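Local coordinates for betaine aldehyde dehydrogenase (Staphylococcus aureus subsp. aureus COL, PDB 4QTO), which catalyses the NAD-dependent oxidation of betaine aldehyde to glycine betaine as a member of the aldehyde dehydrogenase family, at residues Arg50-Pro55 / Thr119-Lys124; Tyr56-Ile61 / Asp392-Glu397; Leu320-Ile325 / Glu423-Glu428. All blocks are in the same frame, centred on the assembly; numbering follows the deposited sequence. Where two conformers were deposited one is given.

How the contacts relate
Contacts 1 and 2 form one continuous region, with centres about 9 Å apart, whereas contact 3 lies about 40 Å from contact 1 and 38 Å from contact 2, centre to centre. The first two share the hairpin of strands 49-54 and 59-65: one strand rests on the end of helix 111-122, while the turn reaches the loop 392-397. Ile61 N probably donates to Ile52 O (2.8 Å) where they join. Contact 3 belongs to the seven-stranded sheet that also holds strand 399-402, which follows that loop. A bound PEG, probably the one in the active site, is about 11 Å from the side chain of Thr122 in contact 1, and a bound PEG is about 14 Å from that of Leu394 in contact 2.

Contact 1: Arg50-Pro55 / Thr119-Lys124; sequences RDIINP and TLDTGK
Leu120 meets Asn54 through a single branch: its CD1 methyl lies 3.6 Å from Asn54 ND2, and the two side chains cross at about a right angle. With CG anti to the backbone N, a chi1 of 174° sets the Asn54 amide alongside the helix end, next to Leu120. Its oxygen comes within 3.4 Å of Leu120 O, an approach of two acceptors that is no hydrogen bond. What joins OD1 to the helix is a water, which donates both to Asn54 OD1 and to Thr119 O at 2.8 Å each. The same OD1 accepts from Tyr56 N, so two donors help to fix the rotation of the amide.

Pro55 is the second principal contributor. Its ring fits against the helix end, CD 3.6 Å from Asp121 O and CG 3.8 Å from Gly123 CA. The pairing illustrates how a helix may be closed: Gly123 departs from helical geometry with a positive phi of 91°, while its N still bonds to Thr119 O. The lack of a side chain on Gly123 lets the proline ring pack directly on its CA. Here helix 111-122 meets strand 49-54, the first strand of an antiparallel hairpin with 59-65.

Asp121 approaches from its carboxylate end. OD1 stands 3.3 Å from Ile52 CG2, a nonpolar neighbour, while OD2 takes a hydrogen bond from the backbone N of Leu211. The loop bearing Thr209 and Pro210 touches this same pair, with Pro210 against Ile52 and Thr209 against Asp121.

Contact 2: Tyr56-Ile61 / Asp392-Glu397; sequences YNQEVI and DGLFFE
Gln58 supplies the direct hydrogen bond between the segments, NE2 to Asp392 O at 2.9 Å with an N-H...O angle of 161°. The acceptor lies close to the amide plane of Gln58, but seen from Asp392 the donor stands well above the carbonyl plane. A second polar link is looser: a water donates to Asn57 O and, weakly, to Asp392 OD2. On the Asn57 side the turn is shaped by its own bond, since Asn57 OD1 accepts from Glu59 N at 3.0 Å and so closes an Asx turn on the way into the second hairpin strand.

Van der Waals contacts accompany these bonds. The Gln58 side chain, extended beyond CG, crosses Leu394 at about a right angle, its CG 3.9 Å from Leu394 CG. Tyr56 and Phe395 meet rim to rim, CD1 against CZ at 3.6 Å, with neither ring over the face of the other. Their planes are nearly perpendicular (88°) and their centroids 6.0 Å apart. Tyr56 reaches Phe395 because its ring is anti to the backbone N (chi1 170°), although its CB sets out away from the loop.

Between the two groups the backbones come close. Tyr56 O is 3.0 Å from Gly393 CA, an approach that the lack of a side chain allows, and Leu394 just beyond it centres an inverse gamma turn closed by a weak bond from Phe395 N to Gly393 O.

The hairpin turn between strands 49-54 and 59-65 thus lies against the loop that leads from strand 377-380 to strand 399-402, with Thr358 of helix 358-373 touching both Gln58 and Leu394.

Contact 3: Leu320-Ile325 / Glu423-Glu428; sequences LVQNSI and EGFETE
Phe425 turns one ring face to Gln322, whose CA sits over the centre, 3.8 Å from the centroid and 12° off the normal, a CH-pi contact. The edge of the same ring is directed at the backbone of Leu320, with CE2 3.4 Å from Leu320 O. A chi1 of 66° places the ring between the backbone N and the carbonyl carbon of Phe425, folding it over the neighbouring strand. The ring also pairs edge-to-face with Phe289 and touches Glu430 and Ala431 of helix 428-436.

Gln322 continues past the ring: its amide is moderately inclined to the aromatic plane, and NE2 donates to Glu426 O at 3.1 Å. OE1 accepts from Asp290 N, so both ends of the amide are held. Leu320 and Glu423 run side by side in the same direction, Leu320 CD2 resting 3.6 Å from the carboxylate oxygen OE2 of Glu423, which is salt-bridged to Arg318.

These pairs sit on adjacent parallel strands, 318-322 and 419-425, in the sheet of the alpha/beta catalytic domain of the aldehyde dehydrogenase fold. The strands are joined by Val321 N to Glu423 O (2.9 Å), Phe425 N to Val321 O and Asn323 N to Phe425 O.

Beyond the last bridge, Asn323 and Glu426 cross at about a right angle. Asn323 ND2 gives Glu426 OE1 an almost straight bond of 3.0 Å (174°), met on the anti side of a carboxylate twisted from the amide plane. Asn323 OD1 packs 3.3 Å from Gly424 CA, the absence of a side chain there allowing the approach.

Contact 1: Arg50-Pro55 / Thr119-Lys124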
loop_
_atom_site.group_PDB
_atom_site.type_symbol
_atom_site.label_atom_id
_atom_site.label_comp_id
_atom_site.label_asym_id
_atom_site.label_seq_id
_atom_site.Cartn_x
_atom_site.Cartn_y
_atom_site.Cartn_z
ATOM N N ARG A 50 -26.357 -37.554 13.490
ATOM C CA ARG A 50 -26.861 -37.368 12.147
ATOM C C ARG A 50 -26.149 -38.309 11.200
ATOM O O ARG A 50 -24.937 -38.468 11.261
ATOM C CB ARG A 50 -26.613 -35.916 11.704
ATOM C CG ARG A 50 -26.908 -35.678 10.235
ATOM C CD ARG A 50 -26.567 -34.246 9.856
ATOM N NE ARG A 50 -27.489 -33.304 10.504
ATOM C CZ ARG A 50 -28.604 -32.865 9.983
ATOM N NH1 ARG A 50 -28.931 -33.231 8.745
ATOM N NH2 ARG A 50 -29.355 -32.037 10.675
ATOM N N ASP A 51 -26.930 -38.979 10.355
ATOM C CA ASP A 51 -26.394 -39.857 9.320
ATOM C C ASP A 51 -26.104 -39.021 8.058
ATOM O O ASP A 51 -26.950 -38.222 7.608
ATOM C CB ASP A 51 -27.385 -40.962 8.970
ATOM C CG ASP A 51 -27.527 -42.001 10.059
ATOM O OD1 ASP A 51 -26.754 -42.037 11.033
ATOM O OD2 ASP A 51 -28.442 -42.822 9.926
ATOM N N ILE A 52 -24.889 -39.175 7.557
ATOM C CA ILE A 52 -24.348 -38.493 6.394
ATOM C C ILE A 52 -24.526 -39.458 5.217
ATOM O O ILE A 52 -24.249 -40.653 5.331
ATOM C CB ILE A 52 -22.862 -38.141 6.614
ATOM C CG1 ILE A 52 -22.722 -37.291 7.871
ATOM C CG2 ILE A 52 -22.261 -37.433 5.404
ATOM C CD1 ILE A 52 -23.615 -36.068 7.910
ATOM N N ILE A 53 -24.955 -38.909 4.086
ATOM C CA ILE A 53 -25.287 -39.680 2.901
ATOM C C ILE A 53 -24.353 -39.395 1.726
ATOM O O ILE A 53 -23.788 -38.293 1.612
ATOM C CB ILE A 53 -26.716 -39.256 2.493
ATOM C CG1 ILE A 53 -27.682 -39.455 3.680
ATOM C CG2 ILE A 53 -27.197 -39.992 1.273
ATOM C CD1 ILE A 53 -29.029 -38.769 3.500
ATOM N N ASN A 54 -24.184 -40.397 0.872
ATOM C CA ASN A 54 -23.444 -40.256 -0.388
ATOM C C ASN A 54 -24.550 -39.961 -1.442
ATOM O O ASN A 54 -25.399 -40.815 -1.686
ATOM C CB ASN A 54 -22.739 -41.554 -0.739
ATOM C CG ASN A 54 -22.075 -41.523 -2.121
ATOM O OD1 ASN A 54 -22.230 -40.567 -2.904
ATOM N ND2 ASN A 54 -21.387 -42.602 -2.450
ATOM N N PRO A 55 -24.544 -38.790 -2.095
ATOM C CA PRO A 55 -25.616 -38.500 -3.060
ATOM C C PRO A 55 -25.654 -39.395 -4.313
ATOM O O PRO A 55 -26.653 -39.428 -5.031
ATOM C CB PRO A 55 -25.356 -37.053 -3.457
ATOM C CG PRO A 55 -23.889 -36.880 -3.236
ATOM C CD PRO A 55 -23.546 -37.716 -2.023
ATOM N N THR A 119 -15.345 -36.178 -2.725
ATOM C CA THR A 119 -16.198 -36.752 -3.761
ATOM C C THR A 119 -17.239 -37.663 -3.137
ATOM O O THR A 119 -18.414 -37.679 -3.580
ATOM C CB THR A 119 -15.333 -37.487 -4.804
ATOM O OG1 THR A 119 -14.804 -36.504 -5.686
ATOM C CG2 THR A 119 -16.113 -38.494 -5.608
ATOM N N LEU A 120 -16.852 -38.407 -2.096
ATOM C CA LEU A 120 -17.818 -39.294 -1.442
ATOM C C LEU A 120 -18.959 -38.488 -0.812
ATOM O O LEU A 120 -20.125 -38.863 -0.920
ATOM C CB LEU A 120 -17.133 -40.124 -0.348
ATOM C CG LEU A 120 -18.001 -41.178 0.337
ATOM C CD1 LEU A 120 -18.304 -42.302 -0.622
ATOM C CD2 LEU A 120 -17.280 -41.712 1.567
ATOM N N ASP A 121 -18.606 -37.387 -0.151
ATOM C CA ASP A 121 -19.581 -36.571 0.588
ATOM C C ASP A 121 -20.433 -35.678 -0.310
ATOM O O ASP A 121 -21.629 -35.452 -0.052
ATOM C CB ASP A 121 -18.791 -35.685 1.586
ATOM C CG ASP A 121 -19.593 -35.277 2.859
ATOM O OD1 ASP A 121 -20.750 -35.713 3.050
ATOM O OD2 ASP A 121 -19.022 -34.479 3.667
ATOM N N THR A 122 -19.831 -35.132 -1.365
ATOM C CA THR A 122 -20.537 -34.125 -2.174
ATOM C C THR A 122 -20.955 -34.562 -3.562
ATOM O O THR A 122 -21.691 -33.835 -4.226
ATOM C CB THR A 122 -19.693 -32.857 -2.364
ATOM O OG1 THR A 122 -18.580 -33.124 -3.244
ATOM C CG2 THR A 122 -19.209 -32.303 -1.014
ATOM N N GLY A 123 -20.391 -35.669 -4.046
ATOM C CA GLY A 123 -20.800 -36.242 -5.318
ATOM C C GLY A 123 -20.040 -35.772 -6.542
ATOM O O GLY A 123 -20.152 -36.401 -7.588
ATOM N N LYS A 124 -19.252 -34.703 -6.431
ATOM C CA LYS A 124 -18.549 -34.188 -7.634
ATOM C C LYS A 124 -17.436 -35.133 -8.060
ATOM O O LYS A 124 -17.012 -35.986 -7.296
ATOM C CB LYS A 124 -18.046 -32.751 -7.474
ATOM C CG LYS A 124 -16.857 -32.571 -6.584
ATOM C CD LYS A 124 -16.524 -31.079 -6.617
ATOM C CE LYS A 124 -15.142 -30.818 -6.121
ATOM N NZ LYS A 124 -14.970 -31.161 -4.694
HETATM O O HOH W 1 -20.157 -39.625 -4.465
#

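Contact 2: Tyr56-Ile61 / Asp392-Glu397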
loop_
_atom_site.group_PDB
_atom_site.type_symbol
_atom_site.label_atom_id
_atom_site.label_comp_id
_atom_site.label_asym_id
_atom_site.label_seq_id
_atom_site.Cartn_x
_atom_site.Cartn_y
_atom_site.Cartn_z
ATOM N N TYR A 56 -24.585 -40.124 -4.578
ATOM C CA TYR A 56 -24.555 -41.000 -5.739
ATOM C C TYR A 56 -25.520 -42.169 -5.605
ATOM O O TYR A 56 -26.106 -42.659 -6.608
ATOM C CB TYR A 56 -23.129 -41.522 -6.001
ATOM C CG TYR A 56 -23.136 -42.610 -7.052
ATOM C CD1 TYR A 56 -23.420 -42.306 -8.372
ATOM C CD2 TYR A 56 -22.890 -43.930 -6.716
ATOM C CE1 TYR A 56 -23.484 -43.300 -9.349
ATOM C CE2 TYR A 56 -22.927 -44.924 -7.679
ATOM C CZ TYR A 56 -23.220 -44.594 -8.998
ATOM O OH TYR A 56 -23.274 -45.596 -9.970
ATOM N N ASN A 57 -25.648 -42.685 -4.382
ATOM C CA ASN A 57 -26.514 -43.836 -4.148
ATOM C C ASN A 57 -27.483 -43.718 -2.966
ATOM O O ASN A 57 -28.230 -44.668 -2.673
ATOM C CB ASN A 57 -25.630 -45.078 -3.972
ATOM C CG ASN A 57 -24.612 -44.915 -2.865
ATOM O OD1 ASN A 57 -24.763 -44.085 -1.972
ATOM N ND2 ASN A 57 -23.568 -45.711 -2.918
ATOM N N GLN A 58 -27.493 -42.554 -2.335
ATOM C CA GLN A 58 -28.322 -42.259 -1.165
ATOM C C GLN A 58 -28.074 -43.179 0.039
ATOM O O GLN A 58 -28.915 -43.288 0.904
ATOM C CB GLN A 58 -29.796 -42.168 -1.520
ATOM C CG GLN A 58 -30.076 -41.116 -2.587
ATOM C CD GLN A 58 -31.560 -40.926 -2.843
ATOM O OE1 GLN A 58 -32.265 -40.312 -2.046
ATOM N NE2 GLN A 58 -32.024 -41.398 -3.985
ATOM N N GLU A 59 -26.900 -43.795 0.089
ATOM C CA GLU A 59 -26.561 -44.679 1.199
ATOM C C GLU A 59 -25.911 -43.900 2.332
ATOM O O GLU A 59 -25.192 -42.906 2.093
ATOM C CB GLU A 59 -25.607 -45.772 0.739
ATOM C CG GLU A 59 -26.218 -46.700 -0.298
ATOM C CD GLU A 59 -25.332 -47.886 -0.622
ATOM O OE1 GLU A 59 -24.244 -48.020 -0.013
ATOM O OE2 GLU A 59 -25.731 -48.689 -1.492
ATOM N N VAL A 60 -26.201 -44.338 3.554
ATOM C CA VAL A 60 -25.589 -43.737 4.735
ATOM C C VAL A 60 -24.148 -44.196 4.721
ATOM O O VAL A 60 -23.883 -45.399 4.663
ATOM C CB VAL A 60 -26.256 -44.185 6.042
ATOM C CG1 VAL A 60 -25.456 -43.681 7.237
ATOM C CG2 VAL A 60 -27.687 -43.696 6.114
ATOM N N ILE A 61 -23.225 -43.250 4.795
ATOM C CA ILE A 61 -21.806 -43.536 4.778
ATOM C C ILE A 61 -21.102 -43.241 6.114
ATOM O O ILE A 61 -19.983 -43.717 6.318
ATOM C CB ILE A 61 -21.059 -42.757 3.667
ATOM C CG1 ILE A 61 -21.258 -41.226 3.824
ATOM C CG2 ILE A 61 -21.478 -43.298 2.314
ATOM C CD1 ILE A 61 -20.512 -40.343 2.851
ATOM N N ASP A 392 -30.819 -44.891 -8.453
ATOM C CA ASP A 392 -30.757 -44.797 -7.003
ATOM C C ASP A 392 -30.142 -43.505 -6.495
ATOM O O ASP A 392 -30.249 -43.211 -5.308
ATOM C CB ASP A 392 -29.959 -45.964 -6.422
ATOM C CG ASP A 392 -30.664 -47.295 -6.590
ATOM O OD1 ASP A 392 -31.899 -47.317 -6.844
ATOM O OD2 ASP A 392 -29.976 -48.326 -6.439
ATOM N N GLY A 393 -29.494 -42.757 -7.388
ATOM C CA GLY A 393 -28.812 -41.527 -7.008
ATOM C C GLY A 393 -29.635 -40.274 -7.244
ATOM O O GLY A 393 -30.674 -40.290 -7.885
ATOM N N LEU A 394 -29.095 -39.151 -6.777
ATOM C CA LEU A 394 -29.783 -37.879 -6.869
ATOM C C LEU A 394 -29.417 -37.124 -8.140
ATOM O O LEU A 394 -28.992 -35.974 -8.108
ATOM C CB LEU A 394 -29.462 -37.046 -5.631
ATOM C CG LEU A 394 -29.960 -37.653 -4.305
ATOM C CD1 LEU A 394 -29.297 -36.992 -3.133
ATOM C CD2 LEU A 394 -31.467 -37.487 -4.202
ATOM N N PHE A 395 -29.606 -37.785 -9.276
ATOM C CA PHE A 395 -29.283 -37.185 -10.555
ATOM C C PHE A 395 -30.399 -36.318 -11.132
ATOM O O PHE A 395 -31.604 -36.534 -10.891
ATOM C CB PHE A 395 -28.856 -38.255 -11.557
ATOM C CG PHE A 395 -27.541 -38.874 -11.239
ATOM C CD1 PHE A 395 -26.372 -38.282 -11.705
ATOM C CD2 PHE A 395 -27.459 -39.990 -10.446
ATOM C CE1 PHE A 395 -25.139 -38.828 -11.393
ATOM C CE2 PHE A 395 -26.235 -40.529 -10.127
ATOM C CZ PHE A 395 -25.074 -39.956 -10.620
ATOM N N PHE A 396 -29.959 -35.303 -11.868
ATOM C CA PHE A 396 -30.864 -34.418 -12.578
ATOM C C PHE A 396 -30.164 -34.094 -13.904
ATOM O O PHE A 396 -28.975 -33.796 -13.910
ATOM C CB PHE A 396 -31.211 -33.170 -11.791
ATOM C CG PHE A 396 -32.383 -32.428 -12.371
ATOM C CD1 PHE A 396 -33.674 -32.793 -12.021
ATOM C CD2 PHE A 396 -32.196 -31.421 -13.264
ATOM C CE1 PHE A 396 -34.767 -32.155 -12.582
ATOM C CE2 PHE A 396 -33.283 -30.768 -13.815
ATOM C CZ PHE A 396 -34.553 -31.134 -13.484
ATOM N N GLU A 397 -30.903 -34.206 -15.008
ATOM C CA GLU A 397 -30.294 -34.023 -16.307
ATOM C C GLU A 397 -29.798 -32.600 -16.544
ATOM O O GLU A 397 -30.441 -31.648 -16.115
ATOM C CB GLU A 397 -31.278 -34.349 -17.404
ATOM C CG GLU A 397 -31.644 -35.824 -17.505
ATOM C CD GLU A 397 -32.781 -36.081 -18.503
ATOM O OE1 GLU A 397 -33.544 -35.142 -18.888
ATOM O OE2 GLU A 397 -32.957 -37.271 -18.841
HETATM O O HOH W 2 -28.317 -47.401 -3.598
#

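Contact 3: Leu320-Ile325 / Glu423-Glu428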
loop_
_atom_site.group_PDB
_atom_site.type_symbol
_atom_site.label_atom_id
_atom_site.label_comp_id
_atom_site.label_asym_id
_atom_site.label_seq_id
_atom_site.Cartn_x
_atom_site.Cartn_y
_atom_site.Cartn_z
ATOM N N LEU A 320 -26.176 -14.934 -22.022
ATOM C CA LEU A 320 -26.633 -13.791 -22.812
ATOM C C LEU A 320 -25.845 -13.865 -24.106
ATOM O O LEU A 320 -24.625 -13.714 -24.103
ATOM C CB LEU A 320 -26.382 -12.476 -22.104
ATOM C CG LEU A 320 -27.190 -12.242 -20.855
ATOM C CD1 LEU A 320 -26.675 -11.138 -19.974
ATOM C CD2 LEU A 320 -28.598 -11.937 -21.271
ATOM N N VAL A 321 -26.528 -14.141 -25.222
ATOM C CA VAL A 321 -25.839 -14.368 -26.505
ATOM C C VAL A 321 -26.353 -13.385 -27.551
ATOM O O VAL A 321 -27.559 -13.069 -27.628
ATOM C CB VAL A 321 -25.988 -15.841 -26.976
ATOM C CG1 VAL A 321 -27.438 -16.222 -27.180
ATOM C CG2 VAL A 321 -25.182 -16.088 -28.246
ATOM N N GLN A 322 -25.453 -12.854 -28.347
ATOM C CA GLN A 322 -25.845 -11.863 -29.329
ATOM C C GLN A 322 -26.884 -12.448 -30.304
ATOM O O GLN A 322 -26.714 -13.568 -30.761
ATOM C CB GLN A 322 -24.601 -11.261 -30.018
ATOM C CG GLN A 322 -24.923 -9.981 -30.742
ATOM C CD GLN A 322 -23.705 -9.085 -30.901
ATOM O OE1 GLN A 322 -22.546 -9.523 -30.897
ATOM N NE2 GLN A 322 -23.961 -7.785 -30.967
ATOM N N ASN A 323 -27.939 -11.668 -30.596
ATOM C CA ASN A 323 -29.024 -12.154 -31.431
ATOM C C ASN A 323 -28.573 -12.762 -32.735
ATOM O O ASN A 323 -29.152 -13.767 -33.205
ATOM C CB ASN A 323 -30.050 -11.047 -31.709
ATOM C CG ASN A 323 -30.899 -10.720 -30.494
ATOM O OD1 ASN A 323 -31.216 -11.601 -29.680
ATOM N ND2 ASN A 323 -31.300 -9.460 -30.379
ATOM N N SER A 324 -27.566 -12.158 -33.347
ATOM C CA SER A 324 -27.052 -12.629 -34.618
ATOM C C SER A 324 -26.565 -14.070 -34.645
ATOM O O SER A 324 -26.607 -14.725 -35.699
ATOM C CB SER A 324 -25.934 -11.675 -35.087
ATOM O OG SER A 324 -24.949 -11.572 -34.077
ATOM N N ILE A 325 -26.077 -14.569 -33.506
ATOM C CA ILE A 325 -25.598 -15.946 -33.396
ATOM C C ILE A 325 -26.397 -16.802 -32.418
ATOM O O ILE A 325 -25.991 -17.925 -32.114
ATOM C CB ILE A 325 -24.106 -16.033 -33.043
ATOM C CG1 ILE A 325 -23.750 -15.360 -31.710
ATOM C CG2 ILE A 325 -23.275 -15.451 -34.184
ATOM C CD1 ILE A 325 -22.489 -15.890 -31.048
ATOM N N GLU A 423 -30.741 -16.010 -23.202
ATOM C CA GLU A 423 -31.430 -14.800 -23.632
ATOM C C GLU A 423 -30.608 -14.177 -24.724
ATOM O O GLU A 423 -29.368 -14.251 -24.684
ATOM C CB GLU A 423 -31.503 -13.753 -22.515
ATOM C CG GLU A 423 -32.489 -14.050 -21.397
ATOM C CD GLU A 423 -32.137 -13.250 -20.155
ATOM O OE1 GLU A 423 -32.655 -12.133 -19.970
ATOM O OE2 GLU A 423 -31.210 -13.698 -19.444
ATOM N N GLY A 424 -31.272 -13.514 -25.656
ATOM C CA GLY A 424 -30.548 -12.812 -26.702
ATOM C C GLY A 424 -30.388 -11.331 -26.388
ATOM O O GLY A 424 -31.176 -10.756 -25.611
ATOM N N PHE A 425 -29.374 -10.703 -26.982
ATOM C CA PHE A 425 -29.196 -9.251 -26.879
ATOM C C PHE A 425 -28.778 -8.710 -28.245
ATOM O O PHE A 425 -28.115 -9.402 -29.025
ATOM C CB PHE A 425 -28.203 -8.832 -25.818
ATOM C CG PHE A 425 -26.783 -9.244 -26.085
ATOM C CD1 PHE A 425 -25.962 -8.447 -26.883
ATOM C CD2 PHE A 425 -26.258 -10.406 -25.544
ATOM C CE1 PHE A 425 -24.646 -8.813 -27.126
ATOM C CE2 PHE A 425 -24.945 -10.764 -25.767
ATOM C CZ PHE A 425 -24.140 -9.965 -26.559
ATOM N N GLU A 426 -29.134 -7.466 -28.535
ATOM C CA GLU A 426 -28.832 -6.904 -29.843
ATOM C C GLU A 426 -27.484 -6.191 -29.875
ATOM O O GLU A 426 -26.691 -6.368 -30.806
ATOM C CB GLU A 426 -29.945 -5.941 -30.255
ATOM C CG GLU A 426 -29.839 -5.405 -31.658
ATOM C CD GLU A 426 -29.960 -6.490 -32.735
ATOM O OE1 GLU A 426 -30.626 -7.536 -32.513
ATOM O OE2 GLU A 426 -29.400 -6.249 -33.818
ATOM N N THR A 427 -27.246 -5.365 -28.868
ATOM C CA THR A 427 -26.087 -4.520 -28.783
ATOM C C THR A 427 -25.292 -4.704 -27.489
ATOM O O THR A 427 -25.767 -5.252 -26.511
ATOM C CB THR A 427 -26.548 -3.030 -28.769
ATOM O OG1 THR A 427 -27.341 -2.770 -27.594
ATOM C CG2 THR A 427 -27.379 -2.662 -30.023
ATOM N N GLU A 428 -24.092 -4.159 -27.491
ATOM C CA GLU A 428 -23.259 -4.136 -26.303
ATOM C C GLU A 428 -24.009 -3.484 -25.117
ATOM O O GLU A 428 -23.977 -3.980 -23.988
ATOM C CB GLU A 428 -22.015 -3.363 -26.696
ATOM C CG GLU A 428 -21.025 -3.096 -25.639
ATOM C CD GLU A 428 -19.867 -2.232 -26.168
ATOM O OE1 GLU A 428 -19.565 -2.271 -27.383
ATOM O OE2 GLU A 428 -19.241 -1.568 -25.319
HETATM O O HOH W 3 -27.235 -8.976 -33.051
#